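Local atomic coordinates of SusD superfamily protein (PDB entry 3NQP), a protein that probably binds glycans at the outer membrane of Bacteroides fragilis for uptake, as in other SusD-family proteins. Residues A39-I44 and G86-R91; T43-E48 and L492-E497. All blocks are in the same frame, centred on the assembly; numbering follows the deposited sequence.

Interaction 1: A39-I44 and G86-R91; sequences AWQHTI and GDLFGR
Q41 and G86 carry this contact through one hydrogen bond. Q41 NE2 donates to G86 O at 2.9 Å, and the N-H points almost straight at its acceptor (173°). The carbonyl receives it in its own plane, on a lone pair, with a C=O...N angle of 122°. G86 O also lies nearly in the amide plane of Q41. Both flat groups are therefore well set for the bond, which helps fix the turn of the amide.

The reach comes from an extended side chain. CG of Q41 stands anti to the backbone N (chi1 178°), and CD follows on in the same extended way. This carries the amide from helix 39-48 across to the loop.

Van der Waals contact adds to the bond. Q41 OE1 lies 3.5 Å from G86 CA. G86 has no side chain where the amide passes. L88 reaches the amide with one methyl, CD2, which is 3.7 Å from Q41 NE2.

Within segment 86-91, R91 NH1, from the first turn of helix 89-102, makes a weak hydrogen bond back to D87 O. R91 NE bonds to H34 O.

The contact joins helix 39-48 to the turn leading into helix 89-102. Helix 110-135 packs alongside through Y127, which touches L88 and R91. On strand 377-381, Y377 touches W40, T43 and I44, and F379 touches T43.

Interaction 2: T43-E48 and L492-E497; sequences TITFGE and LLWPIE
The backbones of T43-E48 and L492-E497 stay well apart, even at the closest pair of CA atoms, those of F46 and W494, which are 10.1 Å from one another. The first segment is helical and includes a wider pi-type turn. The second is mainly irregular and ends with E497 at the N-cap position of helix 498-503. No hydrogen bond joins the two segments.

W494 spans the distance with its indole. Its CB points toward the helix, CG is anti to the carbonyl carbon and beside the backbone N (chi1 -61°), and the six-membered ring leads. F46 meets this ring in a T-shaped (edge-to-face) stack. The edge of F46 is turned to the face of W494, with centroids 5.7 Å apart and planes at 86°. The nearest atoms are F46 CD1 and W494 CH2, at 4.1 Å.

The edge of the indole meets T45. W494 CH2 lies 3.7 Å from T45 O, which sits near the plane of the ring. T45 CG2 also approaches W494 CH2, at 4.3 Å.

The contact is buried and links helix 39-48 to the loop between helices 452-458 and 498-503. I134 of helix 110-135 touches both aromatic side chains. W454 of helix 452-458 packs on F46, and F75 meets the ring of W494.

Interactions 1 and 2 use overlapping parts of helix 39-48, with T43 and I44 in common. Their centres are 10 Å apart. Probable backbone hydrogen bonds connect them: Q41 O to F46 N at 2.8 Å, and W40 O to T45 N at 3.2 Å. The side chains of Q41 and F46 also touch. The short helix thus joins a turn early in the chain to a loop near its C-terminus, 444 residues further on from the helix. Helix 110-135 borders both contacts. A bound acetate, probably from the crystallisation liquor, lies about 4 Å from the side chain of Q41. It does not by itself establish a glycan site.

Interaction 1: A39-I44 and G86-R91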
loop_
_atom_site.group_PDB
_atom_site.type_symbol
_atom_site.label_atom_id
_atom_site.label_comp_id
_atom_site.label_asym_id
_atom_site.label_seq_id
_atom_site.Cartn_x
_atom_site.Cartn_y
_atom_site.Cartn_z
ATOM N N ALA A 39 -5.862 -2.774 -7.795
ATOM C CA ALA A 39 -4.750 -2.048 -7.188
ATOM C C ALA A 39 -5.173 -0.767 -6.450
ATOM O O ALA A 39 -4.638 -0.449 -5.385
ATOM C CB ALA A 39 -3.691 -1.718 -8.225
ATOM N N TRP A 40 -6.126 -0.033 -6.996
ATOM C CA TRP A 40 -6.569 1.193 -6.316
ATOM C C TRP A 40 -7.173 0.804 -4.976
ATOM O O TRP A 40 -6.875 1.404 -3.946
ATOM C CB TRP A 40 -7.584 1.940 -7.171
ATOM C CG TRP A 40 -8.095 3.194 -6.545
ATOM C CD1 TRP A 40 -9.183 3.307 -5.721
ATOM C CD2 TRP A 40 -7.570 4.523 -6.702
ATOM N NE1 TRP A 40 -9.371 4.603 -5.364
ATOM C CE2 TRP A 40 -8.396 5.379 -5.944
ATOM C CE3 TRP A 40 -6.493 5.058 -7.392
ATOM C CZ2 TRP A 40 -8.179 6.741 -5.874
ATOM C CZ3 TRP A 40 -6.271 6.423 -7.342
ATOM C CH2 TRP A 40 -7.106 7.250 -6.588
ATOM N N GLN A 41 -8.006 -0.231 -4.963
ATOM C CA GLN A 41 -8.607 -0.627 -3.694
ATOM C C GLN A 41 -7.550 -1.078 -2.683
ATOM O O GLN A 41 -7.676 -0.808 -1.475
ATOM C CB GLN A 41 -9.638 -1.744 -3.907
ATOM C CG GLN A 41 -10.249 -2.227 -2.669
ATOM C CD GLN A 41 -11.401 -3.144 -2.954
ATOM O OE1 GLN A 41 -12.566 -2.714 -2.914
ATOM N NE2 GLN A 41 -11.093 -4.423 -3.264
ATOM N N HIS A 42 -6.561 -1.829 -3.158
ATOM C CA HIS A 42 -5.531 -2.379 -2.283
ATOM C C HIS A 42 -4.703 -1.250 -1.636
ATOM O O HIS A 42 -4.462 -1.235 -0.410
ATOM C CB HIS A 42 -4.633 -3.358 -3.040
ATOM C CG HIS A 42 -3.380 -3.691 -2.310
ATOM N ND1 HIS A 42 -3.351 -4.574 -1.256
ATOM C CD2 HIS A 42 -2.113 -3.226 -2.448
ATOM C CE1 HIS A 42 -2.117 -4.648 -0.777
ATOM N NE2 HIS A 42 -1.348 -3.820 -1.472
ATOM N N THR A 43 -4.262 -0.310 -2.465
ATOM C CA THR A 43 -3.323 0.698 -2.060
ATOM C C THR A 43 -4.065 1.885 -1.441
ATOM O O THR A 43 -3.759 2.306 -0.302
ATOM C CB THR A 43 -2.471 1.147 -3.263
ATOM O OG1 THR A 43 -1.598 0.067 -3.647
ATOM C CG2 THR A 43 -1.686 2.418 -2.963
ATOM N N ILE A 44 -5.054 2.398 -2.144
ATOM C CA ILE A 44 -5.720 3.650 -1.692
ATOM C C ILE A 44 -6.871 3.309 -0.711
ATOM O O ILE A 44 -6.821 3.685 0.453
ATOM C CB ILE A 44 -6.237 4.503 -2.817
ATOM C CG1 ILE A 44 -5.116 4.865 -3.831
ATOM C CG2 ILE A 44 -6.915 5.763 -2.253
ATOM C CD1 ILE A 44 -3.968 5.750 -3.328
ATOM N N GLY A 86 -15.199 -6.293 -1.016
ATOM C CA GLY A 86 -14.257 -5.670 -1.919
ATOM C C GLY A 86 -14.207 -6.310 -3.309
ATOM O O GLY A 86 -13.236 -6.148 -4.022
ATOM N N ASP A 87 -15.220 -7.109 -3.635
ATOM C CA ASP A 87 -15.351 -7.802 -4.918
ATOM C C ASP A 87 -14.117 -8.640 -5.233
ATOM O O ASP A 87 -13.722 -8.754 -6.380
ATOM C CB ASP A 87 -15.628 -6.774 -6.033
ATOM C CG ASP A 87 -16.411 -7.370 -7.223
ATOM O OD1 ASP A 87 -17.013 -8.453 -7.104
ATOM O OD2 ASP A 87 -16.440 -6.728 -8.281
ATOM N N LEU A 88 -13.465 -9.189 -4.216
ATOM C CA LEU A 88 -12.289 -10.001 -4.467
ATOM C C LEU A 88 -12.549 -11.493 -4.712
ATOM O O LEU A 88 -11.633 -12.204 -5.192
ATOM C CB LEU A 88 -11.256 -9.846 -3.366
ATOM C CG LEU A 88 -10.734 -8.408 -3.153
ATOM C CD1 LEU A 88 -9.716 -8.357 -2.010
ATOM C CD2 LEU A 88 -10.140 -7.858 -4.420
ATOM N N PHE A 89 -13.728 -12.002 -4.389
ATOM C CA PHE A 89 -13.925 -13.462 -4.506
ATOM C C PHE A 89 -13.986 -13.938 -5.958
ATOM O O PHE A 89 -13.616 -15.089 -6.243
ATOM C CB PHE A 89 -15.125 -13.979 -3.675
ATOM C CG PHE A 89 -14.813 -14.089 -2.211
ATOM C CD1 PHE A 89 -13.942 -15.068 -1.748
ATOM C CD2 PHE A 89 -15.332 -13.185 -1.320
ATOM C CE1 PHE A 89 -13.629 -15.162 -0.423
ATOM C CE2 PHE A 89 -15.002 -13.258 0.002
ATOM C CZ PHE A 89 -14.168 -14.257 0.467
ATOM N N GLY A 90 -14.419 -13.080 -6.883
ATOM C CA GLY A 90 -14.387 -13.474 -8.299
ATOM C C GLY A 90 -12.941 -13.749 -8.736
ATOM O O GLY A 90 -12.634 -14.790 -9.371
ATOM N N ARG A 91 -12.040 -12.844 -8.346
ATOM C CA ARG A 91 -10.602 -13.003 -8.618
ATOM C C ARG A 91 -10.027 -14.272 -8.001
ATOM O O ARG A 91 -9.289 -15.014 -8.665
ATOM C CB ARG A 91 -9.846 -11.791 -8.087
ATOM C CG ARG A 91 -9.982 -10.592 -8.990
ATOM C CD ARG A 91 -9.793 -9.340 -8.182
ATOM N NE ARG A 91 -9.773 -8.175 -9.035
ATOM C CZ ARG A 91 -10.793 -7.351 -9.221
ATOM N NH1 ARG A 91 -11.973 -7.520 -8.619
ATOM N NH2 ARG A 91 -10.619 -6.340 -10.040
#

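Interaction 2: T43-E48 and L492-E497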
loop_
_atom_site.group_PDB
_atom_site.type_symbol
_atom_site.label_atom_id
_atom_site.label_comp_id
_atom_site.label_asym_id
_atom_site.label_seq_id
_atom_site.Cartn_x
_atom_site.Cartn_y
_atom_site.Cartn_z
ATOM N N THR A 43 -4.262 -0.310 -2.465
ATOM C CA THR A 43 -3.323 0.698 -2.060
ATOM C C THR A 43 -4.065 1.885 -1.441
ATOM O O THR A 43 -3.759 2.306 -0.302
ATOM C CB THR A 43 -2.471 1.147 -3.263
ATOM O OG1 THR A 43 -1.598 0.067 -3.647
ATOM C CG2 THR A 43 -1.686 2.418 -2.963
ATOM N N ILE A 44 -5.054 2.398 -2.144
ATOM C CA ILE A 44 -5.720 3.650 -1.692
ATOM C C ILE A 44 -6.871 3.309 -0.711
ATOM O O ILE A 44 -6.821 3.685 0.453
ATOM C CB ILE A 44 -6.237 4.503 -2.817
ATOM C CG1 ILE A 44 -5.116 4.865 -3.831
ATOM C CG2 ILE A 44 -6.915 5.763 -2.253
ATOM C CD1 ILE A 44 -3.968 5.750 -3.328
ATOM N N THR A 45 -7.897 2.594 -1.143
ATOM C CA THR A 45 -9.064 2.361 -0.266
ATOM C C THR A 45 -8.692 1.688 1.054
ATOM O O THR A 45 -9.038 2.199 2.115
ATOM C CB THR A 45 -10.203 1.609 -0.992
ATOM O OG1 THR A 45 -10.338 2.204 -2.288
ATOM C CG2 THR A 45 -11.537 1.686 -0.197
ATOM N N PHE A 46 -7.941 0.601 0.965
ATOM C CA PHE A 46 -7.561 -0.205 2.125
ATOM C C PHE A 46 -6.305 0.376 2.847
ATOM O O PHE A 46 -6.288 0.511 4.056
ATOM C CB PHE A 46 -7.238 -1.614 1.687
ATOM C CG PHE A 46 -8.406 -2.437 1.219
ATOM C CD1 PHE A 46 -9.731 -2.127 1.538
ATOM C CD2 PHE A 46 -8.165 -3.620 0.551
ATOM C CE1 PHE A 46 -10.783 -2.973 1.128
ATOM C CE2 PHE A 46 -9.230 -4.483 0.158
ATOM C CZ PHE A 46 -10.533 -4.131 0.425
ATOM N N GLY A 47 -5.285 0.761 2.087
ATOM C CA GLY A 47 -3.993 1.116 2.662
ATOM C C GLY A 47 -3.880 2.540 3.160
ATOM O O GLY A 47 -3.151 2.781 4.123
ATOM N N GLU A 48 -4.536 3.493 2.487
ATOM C CA GLU A 48 -4.303 4.940 2.788
ATOM C C GLU A 48 -5.444 5.624 3.525
ATOM O O GLU A 48 -5.212 6.373 4.465
ATOM C CB GLU A 48 -4.143 5.769 1.497
ATOM C CG GLU A 48 -2.925 5.594 0.747
ATOM C CD GLU A 48 -1.711 6.280 1.311
ATOM O OE1 GLU A 48 -1.784 7.338 1.976
ATOM O OE2 GLU A 48 -0.649 5.756 0.995
ATOM N N LEU A 492 -11.586 -1.532 14.138
ATOM C CA LEU A 492 -10.340 -2.043 13.569
ATOM C C LEU A 492 -10.633 -2.857 12.295
ATOM O O LEU A 492 -9.821 -2.845 11.356
ATOM C CB LEU A 492 -9.574 -2.905 14.579
ATOM C CG LEU A 492 -9.038 -2.282 15.878
ATOM C CD1 LEU A 492 -8.456 -3.397 16.778
ATOM C CD2 LEU A 492 -8.010 -1.174 15.575
ATOM N N LEU A 493 -11.779 -3.581 12.302
ATOM C CA LEU A 493 -12.279 -4.354 11.184
ATOM C C LEU A 493 -13.443 -3.635 10.520
ATOM O O LEU A 493 -14.038 -2.745 11.095
ATOM C CB LEU A 493 -12.658 -5.791 11.585
ATOM C CG LEU A 493 -11.562 -6.575 12.326
ATOM C CD1 LEU A 493 -12.066 -7.965 12.779
ATOM C CD2 LEU A 493 -10.271 -6.687 11.511
ATOM N N TRP A 494 -13.693 -3.977 9.265
ATOM C CA TRP A 494 -14.729 -3.351 8.475
ATOM C C TRP A 494 -16.038 -4.159 8.476
ATOM O O TRP A 494 -16.030 -5.415 8.549
ATOM C CB TRP A 494 -14.234 -3.158 7.045
ATOM C CG TRP A 494 -13.029 -2.276 6.848
ATOM C CD1 TRP A 494 -11.902 -2.239 7.606
ATOM C CD2 TRP A 494 -12.823 -1.371 5.761
ATOM N NE1 TRP A 494 -10.994 -1.333 7.059
ATOM C CE2 TRP A 494 -11.545 -0.804 5.920
ATOM C CE3 TRP A 494 -13.598 -0.993 4.645
ATOM C CZ2 TRP A 494 -11.018 0.127 5.011
ATOM C CZ3 TRP A 494 -13.087 -0.053 3.761
ATOM C CH2 TRP A 494 -11.809 0.488 3.937
ATOM N N PRO A 495 -17.174 -3.454 8.481
ATOM C CA PRO A 495 -18.431 -4.198 8.484
ATOM C C PRO A 495 -18.840 -4.618 7.078
ATOM O O PRO A 495 -18.256 -4.168 6.099
ATOM C CB PRO A 495 -19.415 -3.173 9.012
ATOM C CG PRO A 495 -18.894 -1.844 8.437
ATOM C CD PRO A 495 -17.404 -2.003 8.327
ATOM N N ILE A 496 -19.807 -5.520 6.985
ATOM C CA ILE A 496 -20.419 -5.826 5.707
ATOM C C ILE A 496 -21.860 -5.259 5.651
ATOM O O ILE A 496 -22.496 -5.009 6.699
ATOM C CB ILE A 496 -20.309 -7.313 5.399
ATOM C CG1 ILE A 496 -21.069 -8.137 6.413
ATOM C CG2 ILE A 496 -18.790 -7.776 5.369
ATOM C CD1 ILE A 496 -21.184 -9.595 5.978
ATOM N N GLU A 497 -22.344 -5.078 4.427
ATOM C CA GLU A 497 -23.623 -4.410 4.122
ATOM C C GLU A 497 -24.819 -5.207 4.642
ATOM O O GLU A 497 -24.885 -6.421 4.450
ATOM C CB GLU A 497 -23.918 -4.311 2.593
ATOM C CG GLU A 497 -22.918 -3.813 1.669
ATOM C CD GLU A 497 -21.976 -4.889 1.232
ATOM O OE1 GLU A 497 -21.096 -5.175 2.048
ATOM O OE2 GLU A 497 -22.103 -5.448 0.123
#